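Local coordinates for protein molybdopterin adenylyltransferase (Helicobacter pylori, PDB 4XCW) that probably catalyses the adenylylation of molybdopterin, a nucleotide-transfer step in the biosynthesis of the molybdenum cofactor, at residues B[10-15]-B[73-78]; B[86-91]-B[118-123]; B[69-74]-B[130-135]. One frame throughout, in Å; residues are numbered along the deposited sequence.

From the N terminus, the chain runs through strand 6-13, helix 25-37, strand 42-49 and helix 53-66 before strand 71-75 returns beside 6-13; interaction 1 (10-15 with 73-78) closes this first loop. Interaction 3 (69-74 with 130-135) begins on the same strand, sharing Val73 and Thr74, and closes a second loop by adding strand 129-134 on its other side. Interaction 2 (86-91 with 118-123) falls wholly within that second loop and joins helix 86-93 to the segment leading into strand 123-126. Interaction 1 closes before interaction 2 opens, yet Thr78 O and Arg120 N meet at 2.8 Å, a probable hydrogen bond. Asn133 likewise connects interactions 2 and 3 through Ser122 and Thr90.

Interaction 1. Residues B[10-15]-B[73-78]; sequences VLSASD and VTTGGT
With OG1 of Thr75 turned anti to the backbone N (chi1 178°), its methyl CG2 sits between N and the carbonyl carbon and leans over Ser12, coming to 3.7 Å from Ser12 CA. On the other face of the sheet Thr74 is rotated differently: its CG2 lies anti to the carbonyl carbon and meets Leu11 CB at 4.0 Å. Both threonines therefore present a methyl to strand 6-13. The hydroxyls serve the other neighbour, Thr75 OG1 bonding to Pro135 O and Thr74 OG1 to Asn133.

The backbones pair in parallel, the short axes 4.8 Å apart at their closest and inclined by 23°. Leu11 lies between two partners: its N donates to Val73 O at 2.9 Å, almost straight, and its O accepts from Thr75 N at 2.9 Å. Ala13 N then donates to Thr75 O at 3.0 Å and ends the pairing. These are inner strands of the alpha/beta molybdopterin-binding fold, and strand 42-49 bonds to the other edge of 6-13 through Val10 and Ser12. Leu11 and Ala13 pack against helix 53-66, whereas Val10, Ser12, Val73 and Thr75 face the opposite side. There Val10 CG2 approaches Val73 CG2 only loosely, at 4.4 Å.

Beyond Thr75 the two segments part. At Gly76 (phi 97°) a beta carbon would run into Ala13 O and the preceding carbonyl oxygen, whereas at Gly77 positive phi alone favours glycine, and the chain bends away from strand 6-13. The run Thr74-Thr75-Gly76-Gly77-Thr78 fits the Thr-Thr-Gly-Gly-Thr signature of MogA-like proteins, whose turn probably borders the substrate site, as in relatives. Gly76 O accepts a bond from Thr86 OG1, which fastens this turn to the start of helix 86-93.

Interaction 2. Residues B[86-91]-B[118-123]; sequences TPEATK and LSRQSA
Arg120 reaches across to Pro87 and Glu88, meeting helix 86-93 at its root (CB) and at its tip (NH2), with CG and CD spanning between. CB rests on the proline ring at 3.8 Å from Pro87 CG, and the same ring carbon lies 3.3 Å from Arg120 O, so Arg120 O and CB both converge on Pro87 CG from the same side. CG and CD run on nearly extended until the bend at chi3 (40°) turns the guanidinium toward Glu88. NE and CZ pass Glu88 without bonding to it. NH2 passes Pro87 CB at 3.9 Å, obliquely to the guanidinium, and closes the salt bridge to Glu88 OE1 at 3.0 Å, with an angle of 151° at the hydrogen. OE1 lies near the guanidinium plane, but the two planes are 64° apart and NH2 rests over the face of the carboxylate, as near to CD as to OE1, with OE2 slightly farther; OE1 alone counts as the acceptor. NH1 is used by Met97 O of the second subunit, so one arginine ties the helix start to the subunit interface.

Pro87 and Glu88 belong to the first turn of helix 86-93, which follows the glycine-rich turn of this molybdopterin-binding fold; Arg120 N bonds back to Thr78 there. Within the helix, Thr90 OG1 donates to Thr86 O at 2.7 Å, from the opposite face of that carbonyl to Thr90 N.

On the facing segment an ST turn shapes the chain: Ser119 OG accepts from Gln121 N at 3.2 Å. Directly after it, Ser122 turns its side chain to the helix, where, in the conformer described, a water bridges the gap. The water donates to Pro87 O at 2.9 Å and to Ser122 OG at 2.8 Å.

Interaction 3. Residues B[69-74]-B[130-135]; sequences CDLVVT and LIINLP
Strands 71-75 and 129-134 are central parallel neighbours in the mixed sheet of this alpha/beta fold, with helices packed on both faces. Five backbone bonds join 69-74 to 130-135, from Leu130 N to Asp70 O (3.0 Å) through Val72 and Ile132 to Leu134 N on Thr74 O (2.7 Å). Leu71, Val73, Leu130 and Ile132 share one face. There Leu71 CD1 touches Ile132 CD1 at 4.1 Å, and Leu134 CD1 slants over Val73 CB at 3.7 Å; helix 152-158 covers Leu130 and Ile132, and helix 138-148 covers Leu134. On the other face Val72 CB meets Ile131 CG1 at 4.1 Å, beneath helices 53-66 and 86-93.

Thr74 and Asn133 lie alongside each other there, pointing the same way. The Thr74 rotation (chi1 63°) turns OG1 toward Asn133, whose ND2 donates to it at 2.9 Å; the N-H meets it at 148°, with OG1 19° out of the amide plane. The amide also donates to Thr90 OG1 and accepts from Ser122 N. Because Thr74 OG1 gives its own proton to a water at 2.7 Å, which donates on to Leu134 O, the buried hydroxyl acts as both acceptor and donor, and its rotation is probably fixed.

Interaction 1. Residues B[10-15]-B[73-78]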
loop_
_atom_site.group_PDB
_atom_site.type_symbol
_atom_site.label_atom_id
_atom_site.label_comp_id
_atom_site.label_asym_id
_atom_site.label_seq_id
_atom_site.Cartn_x
_atom_site.Cartn_y
_atom_site.Cartn_z
ATOM N N VAL B 10 23.785 -6.988 -5.627
ATOM C CA VAL B 10 23.463 -7.412 -4.268
ATOM C C VAL B 10 24.034 -6.374 -3.317
ATOM O O VAL B 10 25.249 -6.252 -3.176
ATOM C CB VAL B 10 24.028 -8.800 -3.945
ATOM C CG1 VAL B 10 23.566 -9.267 -2.556
ATOM C CG2 VAL B 10 23.607 -9.797 -5.010
ATOM N N LEU B 11 23.151 -5.623 -2.674
ATOM C CA LEU B 11 23.557 -4.531 -1.809
ATOM C C LEU B 11 23.247 -4.825 -0.344
ATOM O O LEU B 11 22.085 -4.883 0.041
ATOM C CB LEU B 11 22.862 -3.241 -2.241
ATOM C CG LEU B 11 23.324 -1.991 -1.504
ATOM C CD1 LEU B 11 24.822 -1.906 -1.632
ATOM C CD2 LEU B 11 22.663 -0.747 -2.073
ATOM N N SER B 12 24.284 -5.008 0.466
ATOM C CA SER B 12 24.088 -5.194 1.900
ATOM C C SER B 12 24.248 -3.866 2.623
ATOM O O SER B 12 25.318 -3.262 2.590
ATOM C CB SER B 12 25.072 -6.221 2.463
ATOM O OG SER B 12 24.968 -6.283 3.878
ATOM N N ALA B 13 23.172 -3.405 3.254
ATOM C CA ALA B 13 23.205 -2.178 4.036
ATOM C C ALA B 13 23.531 -2.529 5.472
ATOM O O ALA B 13 22.770 -3.242 6.127
ATOM C CB ALA B 13 21.880 -1.440 3.954
ATOM N N SER B 14 24.660 -2.030 5.961
ATOM C CA SER B 14 25.146 -2.427 7.279
ATOM C C SER B 14 26.193 -1.462 7.819
ATOM O O SER B 14 27.078 -1.027 7.086
ATOM C CB SER B 14 25.727 -3.840 7.217
ATOM O OG SER B 14 26.360 -4.195 8.436
ATOM N N ASP B 15 26.092 -1.136 9.104
ATOM C CA ASP B 15 27.084 -0.280 9.744
ATOM C C ASP B 15 28.281 -1.104 10.212
ATOM O O ASP B 15 29.260 -0.557 10.723
ATOM C CB ASP B 15 26.467 0.479 10.923
ATOM C CG ASP B 15 25.530 1.592 10.479
ATOM O OD1 ASP B 15 25.739 2.143 9.376
ATOM O OD2 ASP B 15 24.590 1.922 11.236
ATOM N N VAL B 73 19.059 -6.357 -5.694
ATOM C CA VAL B 73 18.358 -6.644 -4.451
ATOM C C VAL B 73 19.154 -6.121 -3.268
ATOM O O VAL B 73 20.381 -6.142 -3.273
ATOM C CB VAL B 73 18.084 -8.156 -4.266
ATOM C CG1 VAL B 73 17.193 -8.685 -5.388
ATOM C CG2 VAL B 73 19.389 -8.950 -4.196
ATOM N N THR B 74 18.443 -5.640 -2.255
ATOM C CA THR B 74 19.093 -5.168 -1.046
ATOM C C THR B 74 18.762 -6.084 0.115
ATOM O O THR B 74 17.751 -6.785 0.096
ATOM C CB THR B 74 18.650 -3.738 -0.671
ATOM O OG1 THR B 74 17.250 -3.741 -0.386
ATOM C CG2 THR B 74 18.926 -2.761 -1.797
ATOM N N THR B 75 19.617 -6.071 1.135
ATOM C CA THR B 75 19.321 -6.755 2.375
ATOM C C THR B 75 19.681 -5.825 3.524
ATOM O O THR B 75 20.703 -5.136 3.484
ATOM C CB THR B 75 20.076 -8.105 2.498
ATOM O OG1 THR B 75 19.789 -8.708 3.764
ATOM C CG2 THR B 75 21.580 -7.916 2.368
ATOM N N GLY B 76 18.811 -5.772 4.526
ATOM C CA GLY B 76 19.033 -4.930 5.685
ATOM C C GLY B 76 18.332 -3.584 5.638
ATOM O O GLY B 76 18.008 -3.067 4.564
ATOM N N GLY B 77 18.085 -3.028 6.822
ATOM C CA GLY B 77 17.657 -1.647 6.973
ATOM C C GLY B 77 16.283 -1.306 6.441
ATOM O O GLY B 77 16.111 -0.276 5.790
ATOM N N THR B 78 15.292 -2.145 6.730
ATOM C CA THR B 78 13.958 -1.938 6.170
ATOM C C THR B 78 12.821 -1.947 7.198
ATOM O O THR B 78 11.661 -2.126 6.834
ATOM C CB THR B 78 13.645 -3.000 5.108
ATOM O OG1 THR B 78 13.880 -4.305 5.651
ATOM C CG2 THR B 78 14.526 -2.797 3.880
#

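Interaction 2. Residues B[86-91]-B[118-123]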
loop_
_atom_site.group_PDB
_atom_site.type_symbol
_atom_site.label_atom_id
_atom_site.label_comp_id
_atom_site.label_asym_id
_atom_site.label_seq_id
_atom_site.Cartn_x
_atom_site.Cartn_y
_atom_site.Cartn_z
ATOM N N THR B 86 16.957 2.100 3.896
ATOM C CA THR B 86 17.046 1.443 2.595
ATOM C C THR B 86 15.806 1.660 1.700
ATOM O O THR B 86 15.965 1.941 0.511
ATOM C CB THR B 86 17.316 -0.071 2.772
ATOM O OG1 THR B 86 18.539 -0.239 3.503
ATOM C CG2 THR B 86 17.446 -0.757 1.415
ATOM N N PRO B 87 14.575 1.556 2.254
ATOM C CA PRO B 87 13.436 1.838 1.371
ATOM C C PRO B 87 13.404 3.288 0.873
ATOM O O PRO B 87 13.051 3.507 -0.277
ATOM C CB PRO B 87 12.213 1.541 2.259
ATOM C CG PRO B 87 12.723 0.589 3.308
ATOM C CD PRO B 87 14.132 1.042 3.567
ATOM N N GLU B 88 13.750 4.254 1.723
ATOM C CA GLU B 88 13.819 5.652 1.286
ATOM C C GLU B 88 14.796 5.855 0.128
ATOM O O GLU B 88 14.510 6.590 -0.821
ATOM C CB GLU B 88 14.235 6.565 2.437
ATOM C CG GLU B 88 13.136 6.854 3.427
ATOM C CD GLU B 88 13.150 5.920 4.623
ATOM O OE1 GLU B 88 13.509 4.728 4.470
ATOM O OE2 GLU B 88 12.800 6.389 5.727
ATOM N N ALA B 89 15.965 5.232 0.234
ATOM C CA ALA B 89 16.973 5.339 -0.809
ATOM C C ALA B 89 16.466 4.683 -2.084
ATOM O O ALA B 89 16.684 5.184 -3.177
ATOM C CB ALA B 89 18.276 4.708 -0.360
ATOM N N THR B 90 15.770 3.563 -1.931
ATOM C CA THR B 90 15.222 2.843 -3.071
ATOM C C THR B 90 14.184 3.694 -3.796
ATOM O O THR B 90 14.195 3.789 -5.024
ATOM C CB THR B 90 14.603 1.505 -2.614
ATOM O OG1 THR B 90 15.607 0.756 -1.919
ATOM C CG2 THR B 90 14.101 0.693 -3.808
ATOM N N LYS B 91 13.308 4.339 -3.033
ATOM C CA LYS B 91 12.268 5.178 -3.626
ATOM C C LYS B 91 12.866 6.368 -4.358
ATOM O O LYS B 91 12.352 6.818 -5.393
ATOM C CB LYS B 91 11.292 5.657 -2.545
ATOM C CG LYS B 91 10.114 6.446 -3.096
ATOM C CD LYS B 91 9.399 7.227 -2.002
ATOM C CE LYS B 91 8.888 6.309 -0.899
ATOM N NZ LYS B 91 8.145 7.067 0.149
ATOM N N LEU B 118 5.515 -4.455 10.126
ATOM C CA LEU B 118 6.469 -3.376 10.392
ATOM C C LEU B 118 7.448 -3.144 9.249
ATOM O O LEU B 118 8.175 -2.141 9.237
ATOM C CB LEU B 118 7.267 -3.674 11.660
ATOM C CG LEU B 118 6.478 -3.851 12.947
ATOM C CD1 LEU B 118 7.432 -3.939 14.147
ATOM C CD2 LEU B 118 5.429 -2.745 13.127
ATOM N N SER B 119 7.483 -4.069 8.296
ATOM C CA SER B 119 8.460 -3.995 7.213
ATOM C C SER B 119 8.103 -2.954 6.162
ATOM O O SER B 119 6.953 -2.866 5.722
ATOM C CB SER B 119 8.616 -5.358 6.545
ATOM O OG SER B 119 9.520 -5.280 5.460
ATOM N N ARG B 120 9.104 -2.174 5.753
ATOM C CA ARG B 120 8.931 -1.198 4.692
ATOM C C ARG B 120 9.618 -1.632 3.397
ATOM O O ARG B 120 9.831 -0.802 2.515
ATOM C CB ARG B 120 9.472 0.167 5.134
ATOM C CG ARG B 120 8.594 0.851 6.180
ATOM C CD ARG B 120 9.329 1.987 6.891
ATOM N NE ARG B 120 10.165 2.772 5.986
ATOM C CZ ARG B 120 9.713 3.720 5.172
ATOM N NH1 ARG B 120 8.422 4.008 5.129
ATOM N NH2 ARG B 120 10.557 4.377 4.389
ATOM N N GLN B 121 9.959 -2.917 3.286
ATOM C CA GLN B 121 10.557 -3.454 2.055
ATOM C C GLN B 121 9.685 -3.123 0.868
ATOM O O GLN B 121 8.474 -3.316 0.916
ATOM C CB GLN B 121 10.741 -4.971 2.122
ATOM C CG GLN B 121 11.835 -5.446 3.055
ATOM C CD GLN B 121 11.712 -6.923 3.372
ATOM O OE1 GLN B 121 11.821 -7.324 4.532
ATOM N NE2 GLN B 121 11.489 -7.743 2.344
ATOM N N SER B 122 10.304 -2.638 -0.202
ATOM C CA SER B 122 9.564 -2.245 -1.393
ATOM C C SER B 122 10.273 -2.709 -2.656
ATOM O O SER B 122 11.293 -3.395 -2.593
ATOM C CB SER B 122 9.382 -0.729 -1.427
ATOM O OG SER B 122 10.642 -0.080 -1.388
ATOM N N ALA B 123 9.729 -2.323 -3.801
ATOM C CA ALA B 123 10.366 -2.613 -5.074
ATOM C C ALA B 123 9.990 -1.537 -6.067
ATOM O O ALA B 123 8.936 -0.915 -5.948
ATOM C CB ALA B 123 9.970 -3.977 -5.582
HETATM O O HOH W 1 10.365 2.559 -0.602
#

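Interaction 3. Residues B[69-74]-B[130-135]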
loop_
_atom_site.group_PDB
_atom_site.type_symbol
_atom_site.label_atom_id
_atom_site.label_comp_id
_atom_site.label_asym_id
_atom_site.label_seq_id
_atom_site.Cartn_x
_atom_site.Cartn_y
_atom_site.Cartn_z
ATOM N N CYS B 69 22.852 -3.844 -14.126
ATOM C CA CYS B 69 22.137 -4.955 -13.503
ATOM C C CYS B 69 20.669 -4.969 -13.910
ATOM O O CYS B 69 19.993 -3.949 -13.828
ATOM C CB CYS B 69 22.243 -4.873 -11.983
ATOM S SG CYS B 69 23.917 -5.094 -11.372
ATOM N N ASP B 70 20.179 -6.126 -14.345
ATOM C CA ASP B 70 18.760 -6.301 -14.643
ATOM C C ASP B 70 17.948 -6.362 -13.354
ATOM O O ASP B 70 16.785 -5.958 -13.307
ATOM C CB ASP B 70 18.534 -7.578 -15.455
ATOM C CG ASP B 70 19.436 -7.662 -16.671
ATOM O OD1 ASP B 70 19.147 -6.973 -17.666
ATOM O OD2 ASP B 70 20.432 -8.418 -16.632
ATOM N N LEU B 71 18.581 -6.889 -12.317
ATOM C CA LEU B 71 17.960 -7.068 -11.011
ATOM C C LEU B 71 18.924 -6.623 -9.932
ATOM O O LEU B 71 20.085 -7.022 -9.925
ATOM C CB LEU B 71 17.570 -8.530 -10.785
ATOM C CG LEU B 71 17.048 -8.885 -9.394
ATOM C CD1 LEU B 71 15.665 -8.293 -9.165
ATOM C CD2 LEU B 71 17.027 -10.398 -9.209
ATOM N N VAL B 72 18.441 -5.784 -9.024
ATOM C CA VAL B 72 19.243 -5.345 -7.895
ATOM C C VAL B 72 18.458 -5.632 -6.626
ATOM O O VAL B 72 17.301 -5.234 -6.504
ATOM C CB VAL B 72 19.594 -3.845 -7.985
ATOM C CG1 VAL B 72 20.362 -3.404 -6.740
ATOM C CG2 VAL B 72 20.394 -3.559 -9.247
ATOM N N VAL B 73 19.059 -6.357 -5.694
ATOM C CA VAL B 73 18.358 -6.644 -4.451
ATOM C C VAL B 73 19.154 -6.121 -3.268
ATOM O O VAL B 73 20.381 -6.142 -3.273
ATOM C CB VAL B 73 18.084 -8.156 -4.266
ATOM C CG1 VAL B 73 17.193 -8.685 -5.388
ATOM C CG2 VAL B 73 19.389 -8.950 -4.196
ATOM N N THR B 74 18.443 -5.640 -2.255
ATOM C CA THR B 74 19.093 -5.168 -1.046
ATOM C C THR B 74 18.762 -6.084 0.115
ATOM O O THR B 74 17.751 -6.785 0.096
ATOM C CB THR B 74 18.650 -3.738 -0.671
ATOM O OG1 THR B 74 17.250 -3.741 -0.386
ATOM C CG2 THR B 74 18.926 -2.761 -1.797
ATOM N N LEU B 130 15.148 -3.723 -12.193
ATOM C CA LEU B 130 14.203 -3.932 -11.107
ATOM C C LEU B 130 14.958 -3.987 -9.783
ATOM O O LEU B 130 15.879 -4.781 -9.622
ATOM C CB LEU B 130 13.405 -5.223 -11.310
ATOM C CG LEU B 130 12.526 -5.688 -10.136
ATOM C CD1 LEU B 130 11.433 -4.692 -9.784
ATOM C CD2 LEU B 130 11.913 -7.048 -10.432
ATOM N N ILE B 131 14.571 -3.126 -8.847
ATOM C CA ILE B 131 15.160 -3.130 -7.508
ATOM C C ILE B 131 14.160 -3.644 -6.482
ATOM O O ILE B 131 13.027 -3.184 -6.423
ATOM C CB ILE B 131 15.631 -1.723 -7.098
ATOM C CG1 ILE B 131 16.563 -1.152 -8.161
ATOM C CG2 ILE B 131 16.352 -1.764 -5.747
ATOM C CD1 ILE B 131 17.026 0.279 -7.861
ATOM N N ILE B 132 14.580 -4.621 -5.685
ATOM C CA ILE B 132 13.722 -5.169 -4.635
ATOM C C ILE B 132 14.469 -5.194 -3.317
ATOM O O ILE B 132 15.609 -5.654 -3.271
ATOM C CB ILE B 132 13.272 -6.597 -4.954
ATOM C CG1 ILE B 132 12.719 -6.686 -6.376
ATOM C CG2 ILE B 132 12.236 -7.075 -3.938
ATOM C CD1 ILE B 132 12.372 -8.099 -6.780
ATOM N N ASN B 133 13.825 -4.725 -2.249
ATOM C CA ASN B 133 14.368 -4.854 -0.893
ATOM C C ASN B 133 14.019 -6.212 -0.290
ATOM O O ASN B 133 12.846 -6.542 -0.186
ATOM C CB ASN B 133 13.822 -3.768 0.034
ATOM C CG ASN B 133 13.893 -2.377 -0.565
ATOM O OD1 ASN B 133 12.948 -1.596 -0.437
ATOM N ND2 ASN B 133 15.020 -2.046 -1.190
ATOM N N LEU B 134 15.026 -6.981 0.123
ATOM C CA LEU B 134 14.808 -8.311 0.700
ATOM C C LEU B 134 14.988 -8.265 2.220
ATOM O O LEU B 134 15.446 -7.254 2.740
ATOM C CB LEU B 134 15.778 -9.321 0.081
ATOM C CG LEU B 134 15.697 -9.524 -1.426
ATOM C CD1 LEU B 134 16.695 -10.599 -1.853
ATOM C CD2 LEU B 134 14.266 -9.879 -1.835
ATOM N N PRO B 135 14.628 -9.352 2.941
ATOM C CA PRO B 135 14.845 -9.338 4.390
ATOM C C PRO B 135 16.319 -9.467 4.751
ATOM O O PRO B 135 17.174 -9.455 3.864
ATOM C CB PRO B 135 14.065 -10.571 4.888
ATOM C CG PRO B 135 13.136 -10.921 3.775
ATOM C CD PRO B 135 13.859 -10.537 2.525
HETATM O O HOH W 2 16.678 -4.569 2.133
#